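PDB 4Z0V: 2',5'-phosphodiesterase 12 from Homo sapiens, which is a phosphodiesterase of the endonuclease/exonuclease/phosphatase family that carries a beta-rich domain of the E-set clan at its N-terminal end. Local coordinates for residues Thr11-Pro16 with His91-Glu96; Pro24-Leu29 with Glu63-Pro68; Phe41-Glu46 with Leu77-Thr82. All coordinates share one frame; numbering follows the deposited sequence. Where two conformers were deposited one is given.

How the contacts relate
Starting from the N terminus, the chain lays down 11-16, 24-29 and 41-46, then returns through 63-68, 77-82 and 91-96. Contact 1 joins the first and last of these and closes the widest loop, within which contacts 2 and 3 both nest. Those two cross, because 41-46 falls inside the loop closed by contact 2 while 77-82 lies beyond it. Contact 3 builds the centre of a four-strand sheet, contact 1 packs a two-strand sheet against that sheet, and contact 2 joins the run-in to strand 28-32 to the loop after strand 56-58. Together they illustrate how a small beta domain is closed by pairing within sheets and packing between them.

Contact 1: residues Thr11-Pro16 with His91-Glu96; sequences TELQLP and HSRELE
L13 and L15 meet R93 and L95 across two strands whose axes approach to 8.1 Å and run 31° apart in direction. No hydrogen bond joins them: the packing of one sheet on another is consistent with the beta sandwich of E-set domains. Strand 9-14, paired with strand 28-32, supplies one layer, and strand 93-96 is an outermost strand of the other. A classic beta bulge, in which T11 and E12 both face S30, precedes the packing residues.

L13 and L95 slide past each other in opposite directions. L95 carries CG anti to its own backbone nitrogen (chi1 -172°), and CD2 thereby reaches the opposing main chain, 3.6 Å from the O atom of L13 and equally close to CA of Q14. L15 approaches differently, tip to tip with L95: its CD1 lies 3.8 Å from CG of L95 and also rests on the carbonyl at the end of that residue, 3.5 Å from O of L95. Methyl groups thus touch peptide atoms as well as other side chains.

R93 packs against L13 as well. Its chain bends at chi2 and again at chi3, folding the guanidinium back over the leucine, and NH1 comes within 3.9 Å of CB of L13. L13 also touches L29 of its own sheet and C81 of the facing one. Closest of all to R93 is the L13 methyl CD2, which sits 3.5 Å from CB of R93 and, further along the same side chain, lies over one face of the guanidinium near its rim.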
loop_
_atom_site.group_PDB
_atom_site.type_symbol
_atom_site.label_atom_id
_atom_site.label_comp_id
_atom_site.label_asym_id
_atom_site.label_seq_id
_atom_site.Cartn_x
_atom_site.Cartn_y
_atom_site.Cartn_z
ATOM N N THR A 11 16.098 -19.559 -6.448
ATOM C CA THR A 11 15.275 -19.847 -7.635
ATOM C C THR A 11 15.167 -18.596 -8.504
ATOM O O THR A 11 15.024 -18.688 -9.728
ATOM C CB THR A 11 13.894 -20.359 -7.246
ATOM O OG1 THR A 11 13.242 -19.392 -6.420
ATOM C CG2 THR A 11 13.948 -21.698 -6.548
ATOM N N GLU A 12 15.214 -17.422 -7.860
ATOM C CA GLU A 12 15.178 -16.132 -8.538
ATOM C C GLU A 12 16.224 -15.272 -7.876
ATOM O O GLU A 12 16.360 -15.317 -6.655
ATOM C CB GLU A 12 13.775 -15.475 -8.481
ATOM C CG GLU A 12 12.673 -16.277 -9.155
ATOM C CD GLU A 12 11.294 -15.654 -9.164
ATOM O OE1 GLU A 12 10.684 -15.518 -8.077
ATOM O OE2 GLU A 12 10.805 -15.336 -10.272
ATOM N N LEU A 13 17.040 -14.620 -8.681
ATOM C CA LEU A 13 18.095 -13.707 -8.247
ATOM C C LEU A 13 18.095 -12.637 -9.290
ATOM O O LEU A 13 18.403 -12.938 -10.458
ATOM C CB LEU A 13 19.448 -14.432 -8.086
ATOM C CG LEU A 13 20.525 -13.619 -7.393
ATOM C CD1 LEU A 13 20.177 -13.384 -5.948
ATOM C CD2 LEU A 13 21.852 -14.310 -7.479
ATOM N N GLN A 14 17.669 -11.396 -8.892
ATOM C CA GLN A 14 17.516 -10.255 -9.797
ATOM C C GLN A 14 17.847 -8.930 -9.120
ATOM O O GLN A 14 17.538 -8.727 -7.949
ATOM C CB GLN A 14 16.074 -10.171 -10.344
ATOM C CG GLN A 14 15.645 -11.316 -11.259
ATOM C CD GLN A 14 14.327 -11.079 -11.958
ATOM O OE1 GLN A 14 13.980 -9.954 -12.349
ATOM N NE2 GLN A 14 13.599 -12.154 -12.201
ATOM N N LEU A 15 18.433 -7.997 -9.880
ATOM C CA LEU A 15 18.751 -6.661 -9.375
ATOM C C LEU A 15 17.862 -5.643 -10.077
ATOM O O LEU A 15 17.473 -5.897 -11.228
ATOM C CB LEU A 15 20.244 -6.318 -9.615
ATOM C CG LEU A 15 21.303 -7.022 -8.772
ATOM C CD1 LEU A 15 22.697 -6.686 -9.278
ATOM C CD2 LEU A 15 21.217 -6.601 -7.324
ATOM N N PRO A 16 17.543 -4.472 -9.470
ATOM C CA PRO A 16 16.794 -3.448 -10.219
ATOM C C PRO A 16 17.592 -2.932 -11.424
ATOM O O PRO A 16 18.821 -3.087 -11.491
ATOM C CB PRO A 16 16.579 -2.327 -9.200
ATOM C CG PRO A 16 17.633 -2.542 -8.175
ATOM C CD PRO A 16 17.900 -3.997 -8.113
ATOM N N HIS A 91 25.232 -23.611 -3.606
ATOM C CA HIS A 91 26.210 -23.034 -4.524
ATOM C C HIS A 91 26.060 -21.503 -4.568
ATOM O O HIS A 91 24.942 -20.977 -4.606
ATOM C CB HIS A 91 26.084 -23.674 -5.917
ATOM C CG HIS A 91 26.627 -25.071 -5.960
ATOM N ND1 HIS A 91 25.793 -26.182 -5.882
ATOM C CD2 HIS A 91 27.910 -25.493 -6.026
ATOM C CE1 HIS A 91 26.590 -27.236 -5.943
ATOM N NE2 HIS A 91 27.874 -26.873 -6.026
ATOM N N SER A 92 27.189 -20.792 -4.466
ATOM C CA SER A 92 27.195 -19.325 -4.455
ATOM C C SER A 92 26.806 -18.766 -5.801
ATOM O O SER A 92 27.030 -19.390 -6.851
ATOM C CB SER A 92 28.569 -18.798 -4.059
ATOM O OG SER A 92 28.968 -19.319 -2.806
ATOM N N ARG A 93 26.207 -17.577 -5.772
ATOM C CA ARG A 93 25.769 -16.896 -6.982
ATOM C C ARG A 93 26.279 -15.474 -6.964
ATOM O O ARG A 93 26.448 -14.907 -5.889
ATOM C CB ARG A 93 24.225 -16.879 -7.030
ATOM C CG ARG A 93 23.552 -18.265 -7.129
ATOM C CD ARG A 93 23.509 -18.818 -8.546
ATOM N NE ARG A 93 23.023 -17.825 -9.510
ATOM C CZ ARG A 93 21.746 -17.607 -9.809
ATOM N NH1 ARG A 93 21.415 -16.658 -10.673
ATOM N NH2 ARG A 93 20.789 -18.335 -9.246
ATOM N N GLU A 94 26.495 -14.879 -8.132
ATOM C CA GLU A 94 26.918 -13.472 -8.181
ATOM C C GLU A 94 26.134 -12.805 -9.273
ATOM O O GLU A 94 25.818 -13.454 -10.280
ATOM C CB GLU A 94 28.445 -13.326 -8.397
ATOM C CG GLU A 94 29.283 -13.765 -7.179
ATOM C CD GLU A 94 30.732 -13.295 -7.096
ATOM O OE1 GLU A 94 31.375 -13.133 -8.159
ATOM O OE2 GLU A 94 31.240 -13.128 -5.961
ATOM N N LEU A 95 25.772 -11.535 -9.069
ATOM C CA LEU A 95 25.000 -10.790 -10.039
ATOM C C LEU A 95 25.487 -9.361 -10.101
ATOM O O LEU A 95 25.569 -8.705 -9.067
ATOM C CB LEU A 95 23.512 -10.840 -9.641
ATOM C CG LEU A 95 22.489 -10.274 -10.625
ATOM C CD1 LEU A 95 22.721 -10.778 -12.035
ATOM C CD2 LEU A 95 21.123 -10.619 -10.197
ATOM N N GLU A 96 25.784 -8.883 -11.320
ATOM C CA GLU A 96 26.260 -7.517 -11.538
ATOM C C GLU A 96 25.141 -6.671 -12.058
ATOM O O GLU A 96 24.326 -7.164 -12.844
ATOM C CB GLU A 96 27.399 -7.467 -12.571
ATOM C CG GLU A 96 28.623 -8.291 -12.252
ATOM C CD GLU A 96 29.633 -8.332 -13.379
ATOM O OE1 GLU A 96 29.574 -7.457 -14.277
ATOM O OE2 GLU A 96 30.521 -9.212 -13.328
#

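Contact 2: residues Pro24-Leu29 with Glu63-Pro68; sequences PVCPKL and ERVYTP
R64 lies against L29 and P27 with its aliphatic chain stretched out from CG to NE, which carries the guanidinium to the far end of the opposing segment. The two partners use different parts of that flat group. L29 comes from the opposite direction and places CD1 over one face, 3.4 Å from NE. P27 works at the edge: its carbonyl oxygen lies near the guanidinium plane and accepts a hydrogen bond from NH2 of R64 (3.2 Å), the donor sitting nearly along the C=O axis. Water 1 braces this union, accepting a hydrogen bond from R64 NE and donating one to P27 O, so that one carbonyl is gripped twice. Water 2 accepts from L29 N and, weakly, from R64 NH2. The P27 ring crosses the R64 chain at an oblique angle, CG to CG 4.0 Å.

Further along, smaller groups meet. V65 presents CG1 to CB of P24 at 3.7 Å, with SG of C26 more loosely beside it, while the V25 and P68 side chains cross at about a right angle, CG2 of V25 3.9 Å from CD of P68. Between these patches V25 and Y66 form a single antiparallel bridge, a hydrogen-bonded pair: V25 N to Y66 O is short at 2.8 Å, whereas Y66 N to V25 O is longer at 3.3 Å.

R64 NH2 also forms a salt bridge to E197, and R64, V65 and C26 face helix 185-198. The isolated bridge joins the two loops beside them, at the interface between the E-set-like domain and the endonuclease/exonuclease/phosphatase domain.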
loop_
_atom_site.group_PDB
_atom_site.type_symbol
_atom_site.label_atom_id
_atom_site.label_comp_id
_atom_site.label_asym_id
_atom_site.label_seq_id
_atom_site.Cartn_x
_atom_site.Cartn_y
_atom_site.Cartn_z
ATOM N N PRO A 24 17.731 2.617 -1.713
ATOM C CA PRO A 24 18.126 1.226 -1.433
ATOM C C PRO A 24 17.963 0.312 -2.630
ATOM O O PRO A 24 16.947 0.364 -3.311
ATOM C CB PRO A 24 17.193 0.810 -0.273
ATOM C CG PRO A 24 15.996 1.726 -0.387
ATOM C CD PRO A 24 16.586 3.043 -0.864
ATOM N N VAL A 25 18.988 -0.522 -2.887
ATOM C CA VAL A 25 19.028 -1.525 -3.951
ATOM C C VAL A 25 18.546 -2.814 -3.302
ATOM O O VAL A 25 19.243 -3.351 -2.427
ATOM C CB VAL A 25 20.448 -1.677 -4.575
ATOM C CG1 VAL A 25 20.440 -2.750 -5.664
ATOM C CG2 VAL A 25 20.947 -0.351 -5.137
ATOM N N CYS A 26 17.334 -3.257 -3.678
ATOM C CA CYS A 26 16.664 -4.398 -3.053
ATOM C C CYS A 26 16.586 -5.565 -4.022
ATOM O O CYS A 26 15.702 -5.608 -4.876
ATOM C CB CYS A 26 15.278 -3.980 -2.561
ATOM S SG CYS A 26 15.294 -2.519 -1.495
ATOM N N PRO A 27 17.533 -6.509 -3.932
ATOM C CA PRO A 27 17.514 -7.626 -4.875
ATOM C C PRO A 27 16.324 -8.540 -4.677
ATOM O O PRO A 27 15.899 -8.760 -3.543
ATOM C CB PRO A 27 18.810 -8.390 -4.562
ATOM C CG PRO A 27 19.179 -8.008 -3.177
ATOM C CD PRO A 27 18.662 -6.608 -2.985
ATOM N N LYS A 28 15.831 -9.108 -5.782
ATOM C CA LYS A 28 14.816 -10.143 -5.723
ATOM C C LYS A 28 15.585 -11.420 -5.468
ATOM O O LYS A 28 16.573 -11.677 -6.163
ATOM C CB LYS A 28 13.999 -10.192 -7.036
ATOM C CG LYS A 28 12.902 -11.256 -7.052
ATOM C CD LYS A 28 12.110 -11.091 -8.342
ATOM C CE LYS A 28 11.067 -12.132 -8.536
ATOM N NZ LYS A 28 10.222 -11.823 -9.719
ATOM N N LEU A 29 15.242 -12.126 -4.398
ATOM C CA LEU A 29 15.856 -13.409 -4.040
ATOM C C LEU A 29 14.773 -14.344 -3.661
ATOM O O LEU A 29 14.131 -14.131 -2.635
ATOM C CB LEU A 29 16.870 -13.363 -2.871
ATOM C CG LEU A 29 17.599 -12.110 -2.465
ATOM C CD1 LEU A 29 18.095 -12.275 -1.065
ATOM C CD2 LEU A 29 18.818 -11.897 -3.312
ATOM N N GLU A 63 24.937 -7.079 4.021
ATOM C CA GLU A 63 23.487 -7.162 4.120
ATOM C C GLU A 63 22.885 -7.381 2.752
ATOM O O GLU A 63 23.510 -7.083 1.740
ATOM C CB GLU A 63 22.912 -5.859 4.705
ATOM C CG GLU A 63 23.686 -5.254 5.863
ATOM C CD GLU A 63 23.053 -5.479 7.217
ATOM O OE1 GLU A 63 23.433 -6.459 7.898
ATOM O OE2 GLU A 63 22.171 -4.673 7.595
ATOM N N ARG A 64 21.642 -7.824 2.719
ATOM C CA ARG A 64 20.924 -8.079 1.476
ATOM C C ARG A 64 20.761 -6.776 0.664
ATOM O O ARG A 64 20.914 -6.783 -0.553
ATOM C CB ARG A 64 19.562 -8.675 1.842
ATOM C CG ARG A 64 18.602 -8.786 0.686
ATOM C CD ARG A 64 17.325 -9.457 1.160
ATOM N NE ARG A 64 16.384 -9.506 0.049
ATOM C CZ ARG A 64 15.347 -10.325 -0.018
ATOM N NH1 ARG A 64 15.102 -11.177 0.970
ATOM N NH2 ARG A 64 14.546 -10.299 -1.070
ATOM N N VAL A 65 20.490 -5.667 1.363
ATOM C CA VAL A 65 20.221 -4.352 0.762
ATOM C C VAL A 65 21.472 -3.505 0.786
ATOM O O VAL A 65 22.215 -3.500 1.771
ATOM C CB VAL A 65 19.046 -3.661 1.528
ATOM C CG1 VAL A 65 18.745 -2.250 0.998
ATOM C CG2 VAL A 65 17.794 -4.519 1.441
ATOM N N TYR A 66 21.689 -2.772 -0.292
ATOM C CA TYR A 66 22.813 -1.836 -0.378
ATOM C C TYR A 66 22.271 -0.485 -0.781
ATOM O O TYR A 66 21.561 -0.414 -1.775
ATOM C CB TYR A 66 23.834 -2.341 -1.427
ATOM C CG TYR A 66 25.022 -1.426 -1.602
ATOM C CD1 TYR A 66 26.079 -1.445 -0.697
ATOM C CD2 TYR A 66 25.077 -0.516 -2.655
ATOM C CE1 TYR A 66 27.154 -0.562 -0.820
ATOM C CE2 TYR A 66 26.181 0.327 -2.828
ATOM C CZ TYR A 66 27.198 0.324 -1.886
ATOM O OH TYR A 66 28.291 1.143 -2.037
ATOM N N THR A 67 22.656 0.592 -0.077
ATOM C CA THR A 67 22.249 1.956 -0.452
ATOM C C THR A 67 23.499 2.653 -0.994
ATOM O O THR A 67 24.424 2.954 -0.226
ATOM C CB THR A 67 21.596 2.722 0.721
ATOM O OG1 THR A 67 20.523 1.947 1.219
ATOM C CG2 THR A 67 21.024 4.071 0.291
ATOM N N PRO A 68 23.576 2.910 -2.309
ATOM C CA PRO A 68 24.797 3.544 -2.845
ATOM C C PRO A 68 24.981 4.956 -2.329
ATOM O O PRO A 68 23.997 5.626 -2.004
ATOM C CB PRO A 68 24.564 3.567 -4.367
ATOM C CG PRO A 68 23.402 2.669 -4.617
ATOM C CD PRO A 68 22.588 2.656 -3.376
HETATM O O HOH W 1 15.821 -7.117 -1.265
HETATM O O HOH W 2 12.625 -11.659 -3.228
#

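Contact 3: residues Phe41-Glu46 with Leu77-Thr82; sequences FRWYKE and LKLHCT
R42 and Y44 pair with H80 and K78 through the hydrogen bonds of a regular antiparallel sheet, the strand directions lying 157° apart. R42 and H80 exchange two bonds, the H80 N to R42 O bond being nearly straight (174°). Y44 and K78 exchange two more: Y44 N reaches K78 O at 2.8 Å, whereas K78 N approaches Y44 O from above the carbonyl plane. Between the pairs W43 CA makes a CA-H...O contact with K78 O, and beyond them F41 CA and L77 CA make similar ones with H80 O and Y44 O.

On the face bearing F41, W43, K45, L77, L79 and C81, a single CH-pi contact is joined by apolar packing. CD1 of L79 sits over the five-membered ring of W43, 3.7 Å from its centroid, and the same methyl also lies at the edge of the F41 ring. CB of L77 meets the edge of the indole, 4.3 Å from CZ3. F41 brings CD1 to 3.7 Å from CB of C81.

On the reverse face, Y44 lies beside H80 with both side chains pointing the same way, and CB of H80 touches the tyrosine edge 3.9 Å from CE1. K78 bends at chi3 and passes across Y44, CE to CD1 4.1 Å; its ammonium stands over the ring at a distance allowing at most weak attraction. NZ instead finds a salt bridge with E94 and a cation-pi partner in W56.

Both strands are central in their sheet: strand 56-58 flanks 40-46, strand 93-96 flanks 77-82, and C81 packs on F10 of strand 9-14 in the facing layer.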
loop_
_atom_site.group_PDB
_atom_site.type_symbol
_atom_site.label_atom_id
_atom_site.label_comp_id
_atom_site.label_asym_id
_atom_site.label_seq_id
_atom_site.Cartn_x
_atom_site.Cartn_y
_atom_site.Cartn_z
ATOM N N PHE A 41 25.810 -12.481 2.224
ATOM C CA PHE A 41 25.726 -11.419 1.223
ATOM C C PHE A 41 26.958 -10.568 1.275
ATOM O O PHE A 41 27.472 -10.274 2.357
ATOM C CB PHE A 41 24.497 -10.513 1.484
ATOM C CG PHE A 41 23.192 -11.258 1.479
ATOM C CD1 PHE A 41 22.583 -11.613 0.286
ATOM C CD2 PHE A 41 22.561 -11.598 2.672
ATOM C CE1 PHE A 41 21.381 -12.340 0.282
ATOM C CE2 PHE A 41 21.352 -12.314 2.663
ATOM C CZ PHE A 41 20.777 -12.682 1.471
ATOM N N ARG A 42 27.419 -10.133 0.126
ATOM C CA ARG A 42 28.536 -9.192 0.091
ATOM C C ARG A 42 28.369 -8.329 -1.137
ATOM O O ARG A 42 28.163 -8.860 -2.214
ATOM C CB ARG A 42 29.907 -9.905 0.091
ATOM C CG ARG A 42 31.104 -8.943 -0.014
ATOM C CD ARG A 42 31.232 -8.009 1.192
ATOM N NE ARG A 42 31.786 -8.706 2.360
ATOM C CZ ARG A 42 32.278 -8.088 3.428
ATOM N NH1 ARG A 42 32.754 -8.791 4.448
ATOM N NH2 ARG A 42 32.288 -6.765 3.490
ATOM N N TRP A 43 28.457 -7.021 -0.973
ATOM C CA TRP A 43 28.312 -6.109 -2.089
ATOM C C TRP A 43 29.666 -5.578 -2.512
ATOM O O TRP A 43 30.494 -5.221 -1.660
ATOM C CB TRP A 43 27.397 -4.948 -1.711
ATOM C CG TRP A 43 25.949 -5.332 -1.694
ATOM C CD1 TRP A 43 25.209 -5.743 -0.613
ATOM C CD2 TRP A 43 25.047 -5.232 -2.789
ATOM N NE1 TRP A 43 23.898 -5.942 -0.994
ATOM C CE2 TRP A 43 23.768 -5.614 -2.319
ATOM C CE3 TRP A 43 25.186 -4.807 -4.128
ATOM C CZ2 TRP A 43 22.647 -5.637 -3.158
ATOM C CZ3 TRP A 43 24.075 -4.841 -4.954
ATOM C CH2 TRP A 43 22.824 -5.239 -4.462
ATOM N N TYR A 44 29.843 -5.444 -3.827
ATOM C CA TYR A 44 31.027 -4.871 -4.461
ATOM C C TYR A 44 30.673 -3.721 -5.351
ATOM O O TYR A 44 29.550 -3.647 -5.858
ATOM C CB TYR A 44 31.761 -5.891 -5.327
ATOM C CG TYR A 44 32.177 -7.127 -4.589
ATOM C CD1 TYR A 44 31.275 -8.165 -4.368
ATOM C CD2 TYR A 44 33.502 -7.309 -4.188
ATOM C CE1 TYR A 44 31.666 -9.336 -3.717
ATOM C CE2 TYR A 44 33.905 -8.479 -3.543
ATOM C CZ TYR A 44 32.979 -9.486 -3.306
ATOM O OH TYR A 44 33.350 -10.640 -2.662
ATOM N N LYS A 45 31.641 -2.842 -5.576
ATOM C CA LYS A 45 31.477 -1.754 -6.525
ATOM C C LYS A 45 32.663 -1.803 -7.476
ATOM O O LYS A 45 33.725 -2.301 -7.115
ATOM C CB LYS A 45 31.356 -0.388 -5.817
ATOM C CG LYS A 45 32.643 0.035 -5.105
ATOM C CD LYS A 45 32.476 1.193 -4.114
ATOM C CE LYS A 45 33.788 1.449 -3.393
ATOM N NZ LYS A 45 33.818 2.778 -2.724
ATOM N N GLU A 46 32.477 -1.327 -8.706
ATOM C CA GLU A 46 33.559 -1.274 -9.669
ATOM C C GLU A 46 34.713 -0.524 -9.058
ATOM O O GLU A 46 34.489 0.474 -8.376
ATOM C CB GLU A 46 33.085 -0.575 -10.937
ATOM C CG GLU A 46 32.789 -1.522 -12.057
ATOM C CD GLU A 46 32.391 -0.771 -13.306
ATOM O OE1 GLU A 46 32.966 -1.068 -14.376
ATOM O OE2 GLU A 46 31.565 0.164 -13.197
ATOM N N LEU A 77 27.564 -2.143 -9.707
ATOM C CA LEU A 77 27.633 -2.859 -8.427
ATOM C C LEU A 77 27.547 -4.333 -8.687
ATOM O O LEU A 77 27.064 -4.758 -9.733
ATOM C CB LEU A 77 26.435 -2.407 -7.532
ATOM C CG LEU A 77 26.285 -0.909 -7.266
ATOM C CD1 LEU A 77 24.953 -0.650 -6.470
ATOM C CD2 LEU A 77 27.489 -0.361 -6.473
ATOM N N LYS A 78 27.998 -5.134 -7.736
ATOM C CA LYS A 78 27.891 -6.572 -7.886
ATOM C C LYS A 78 27.493 -7.154 -6.537
ATOM O O LYS A 78 28.036 -6.742 -5.515
ATOM C CB LYS A 78 29.256 -7.153 -8.347
ATOM C CG LYS A 78 29.238 -8.687 -8.507
ATOM C CD LYS A 78 30.486 -9.233 -9.170
ATOM C CE LYS A 78 31.586 -9.529 -8.191
ATOM N NZ LYS A 78 32.612 -10.395 -8.809
ATOM N N LEU A 79 26.558 -8.100 -6.541
ATOM C CA LEU A 79 26.166 -8.786 -5.306
ATOM C C LEU A 79 26.624 -10.223 -5.374
ATOM O O LEU A 79 26.354 -10.902 -6.367
ATOM C CB LEU A 79 24.628 -8.742 -5.080
ATOM C CG LEU A 79 24.060 -9.651 -3.929
ATOM C CD1 LEU A 79 24.551 -9.198 -2.549
ATOM C CD2 LEU A 79 22.515 -9.703 -3.972
ATOM N N HIS A 80 27.312 -10.676 -4.318
ATOM C CA HIS A 80 27.637 -12.072 -4.095
ATOM C C HIS A 80 26.651 -12.587 -3.089
ATOM O O HIS A 80 26.525 -11.989 -2.018
ATOM C CB HIS A 80 29.066 -12.273 -3.537
ATOM C CG HIS A 80 29.311 -13.683 -3.051
ATOM N ND1 HIS A 80 28.804 -14.141 -1.828
ATOM C CD2 HIS A 80 29.945 -14.707 -3.665
ATOM C CE1 HIS A 80 29.161 -15.413 -1.740
ATOM N NE2 HIS A 80 29.874 -15.792 -2.812
ATOM N N CYS A 81 26.060 -13.750 -3.337
ATOM C CA CYS A 81 25.210 -14.324 -2.312
ATOM C C CYS A 81 25.341 -15.831 -2.285
ATOM O O CYS A 81 25.374 -16.477 -3.332
ATOM C CB CYS A 81 23.761 -13.880 -2.442
ATOM S SG CYS A 81 23.155 -13.843 -4.128
ATOM N N THR A 82 25.475 -16.361 -1.080
ATOM C CA THR A 82 25.589 -17.804 -0.808
ATOM C C THR A 82 24.334 -18.233 -0.064
ATOM O O THR A 82 24.126 -17.765 1.054
ATOM C CB THR A 82 26.864 -18.133 -0.022
ATOM O OG1 THR A 82 27.991 -17.756 -0.796
ATOM C CG2 THR A 82 26.994 -19.637 0.258
#